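Local atomic coordinates of fucolectin-related protein (Streptococcus pneumoniae, PDB entry 2WMF), a protein that probably hydrolyses glycosidic bonds in host blood-group antigen carbohydrates, as the catalytic module of a family 98 glycoside hydrolase. Residues M277-V282 / K311-F316. Residues are numbered along the deposited sequence; the frame is centred on the assembly and turned at random.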
loop_
_atom_site.group_PDB
_atom_site.type_symbol
_atom_site.label_atom_id
_atom_site.label_comp_id
_atom_site.label_asym_id
_atom_site.label_seq_id
_atom_site.Cartn_x
_atom_site.Cartn_y
_atom_site.Cartn_z
ATOM N N MET A 277 4.405 0.510 6.384
ATOM C CA MET A 277 3.807 1.809 6.715
ATOM C C MET A 277 2.962 2.385 5.547
ATOM O O MET A 277 1.865 2.945 5.759
ATOM C CB MET A 277 4.891 2.775 7.156
ATOM C CG MET A 277 5.536 2.328 8.487
ATOM S SD MET A 277 7.253 2.894 8.803
ATOM C CE MET A 277 7.066 4.554 8.403
ATOM N N GLU A 278 3.447 2.239 4.308
ATOM C CA GLU A 278 2.643 2.565 3.127
ATOM C C GLU A 278 1.316 1.735 3.092
ATOM O O GLU A 278 0.263 2.282 2.789
ATOM C CB GLU A 278 3.446 2.413 1.819
ATOM C CG GLU A 278 4.746 3.192 1.734
ATOM C CD GLU A 278 5.209 3.370 0.312
ATOM O OE1 GLU A 278 4.364 3.582 -0.576
ATOM O OE2 GLU A 278 6.432 3.254 0.047
ATOM N N MET A 279 1.400 0.443 3.425
ATOM C CA MET A 279 0.189 -0.372 3.501
ATOM C C MET A 279 -0.741 0.155 4.609
ATOM O O MET A 279 -1.960 0.192 4.435
ATOM C CB MET A 279 0.501 -1.850 3.789
ATOM C CG MET A 279 1.413 -2.517 2.712
ATOM S SD MET A 279 2.007 -4.150 3.265
ATOM C CE MET A 279 0.504 -5.134 3.251
ATOM N N MET A 280 -0.168 0.565 5.754
ATOM C CA MET A 280 -0.987 1.149 6.818
ATOM C C MET A 280 -1.803 2.382 6.379
ATOM O O MET A 280 -2.918 2.538 6.787
ATOM C CB MET A 280 -0.117 1.533 8.005
ATOM C CG MET A 280 -0.908 1.958 9.231
ATOM S SD MET A 280 0.116 2.522 10.615
ATOM C CE MET A 280 0.749 0.953 11.192
ATOM N N ASN A 281 -1.241 3.255 5.531
ATOM C CA ASN A 281 -1.961 4.402 5.002
ATOM C C ASN A 281 -3.209 3.980 4.239
ATOM O O ASN A 281 -4.217 4.701 4.249
ATOM C CB ASN A 281 -1.046 5.185 4.043
ATOM C CG ASN A 281 0.016 6.017 4.760
ATOM O OD1 ASN A 281 0.111 6.045 5.998
ATOM N ND2 ASN A 281 0.863 6.666 3.954
ATOM N N VAL A 282 -3.085 2.854 3.548
ATOM C CA VAL A 282 -4.195 2.301 2.725
ATOM C C VAL A 282 -5.232 1.658 3.669
ATOM O O VAL A 282 -6.434 2.040 3.656
ATOM C CB VAL A 282 -3.656 1.331 1.665
ATOM C CG1 VAL A 282 -4.799 0.551 1.015
ATOM C CG2 VAL A 282 -2.807 2.128 0.597
ATOM N N LYS A 311 8.913 -10.623 6.116
ATOM C CA LYS A 311 9.033 -9.886 7.325
ATOM C C LYS A 311 8.588 -8.425 7.226
ATOM O O LYS A 311 8.657 -7.708 8.231
ATOM C CB LYS A 311 10.477 -9.988 7.867
ATOM C CG LYS A 311 10.749 -11.356 8.501
ATOM C CD LYS A 311 12.103 -11.390 9.272
ATOM C CE LYS A 311 12.264 -12.552 10.302
ATOM N NZ LYS A 311 13.528 -12.489 11.183
ATOM N N GLY A 312 8.156 -7.984 6.031
ATOM C CA GLY A 312 7.636 -6.633 5.836
ATOM C C GLY A 312 6.175 -6.673 5.389
ATOM O O GLY A 312 5.280 -6.276 6.136
ATOM N N ILE A 313 5.913 -7.182 4.193
ATOM C CA ILE A 313 4.551 -7.212 3.648
ATOM C C ILE A 313 3.635 -8.219 4.376
ATOM O O ILE A 313 2.491 -7.880 4.793
ATOM C CB ILE A 313 4.592 -7.509 2.116
ATOM C CG1 ILE A 313 5.302 -6.338 1.391
ATOM C CG2 ILE A 313 3.183 -7.831 1.556
ATOM C CD1 ILE A 313 5.807 -6.636 -0.023
ATOM N N ILE A 314 4.093 -9.446 4.492
ATOM C CA ILE A 314 3.246 -10.496 5.096
ATOM C C ILE A 314 2.777 -10.145 6.521
ATOM O O ILE A 314 1.600 -10.295 6.816
ATOM C CB ILE A 314 3.918 -11.905 4.982
ATOM C CG1 ILE A 314 3.878 -12.320 3.511
ATOM C CG2 ILE A 314 3.235 -12.927 5.932
ATOM C CD1 ILE A 314 2.454 -12.635 2.973
ATOM N N PRO A 315 3.667 -9.636 7.400
ATOM C CA PRO A 315 3.160 -9.341 8.749
ATOM C C PRO A 315 2.041 -8.299 8.755
ATOM O O PRO A 315 1.054 -8.450 9.495
ATOM C CB PRO A 315 4.419 -8.893 9.510
ATOM C CG PRO A 315 5.514 -9.645 8.823
ATOM C CD PRO A 315 5.143 -9.561 7.354
ATOM N N PHE A 316 2.148 -7.276 7.895
ATOM C CA PHE A 316 1.113 -6.256 7.886
ATOM C C PHE A 316 -0.151 -6.791 7.218
ATOM O O PHE A 316 -1.239 -6.536 7.708
ATOM C CB PHE A 316 1.520 -4.910 7.325
ATOM C CG PHE A 316 0.556 -3.871 7.706
ATOM C CD1 PHE A 316 0.636 -3.260 8.955
ATOM C CD2 PHE A 316 -0.501 -3.581 6.878
ATOM C CE1 PHE A 316 -0.364 -2.370 9.376
ATOM C CE2 PHE A 316 -1.501 -2.640 7.280
ATOM C CZ PHE A 316 -1.414 -2.049 8.527
#
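M279 and F316 reach for each other from two neighbouring helices and slide past in opposite directions, each side chain running toward the other's helix. At the root of M279, CB lies against the ring of F316, 3.7 Å from CD2. Beyond CG, SD sits 4.0 Å from the CA of I313 and at a similar distance from its carbonyl oxygen. The chain bends at its last torsion (chi3 69°), and that turn sets the methyl CE 3.7 Å from I313 O, with I313 CG2 and F316 CD2 a little farther off.

The ring of F316 lies against both M279 and M280. With CG anti to the backbone N (chi1 -164°), it extends across to the other helix, where CZ comes 3.7 Å from the CA of M280. The M280 side chain crosses the phenylalanine at about a right angle; its CB is 3.8 Å from CZ, and its bent end returns so that CE lies 3.9 Å from CE1. No hydrogen bond joins the segments, so the contact is wholly van der Waals and buried.

The axes of the two segments approach to 10.1 Å and cross at 27°, roughly parallel, a spacing that the long methionine and phenylalanine side chains bridge. M279 and I313 both rest on F292 of strand 289-293, the eighth strand of the parallel barrel, while M280 turns to Y432 and Y434 of strand 430-434. Helices 272-283 and 307-322, before and after that last barrel strand, pack side by side against it, and helix 272-283 also meets the antiparallel sheet that holds strand 430-434.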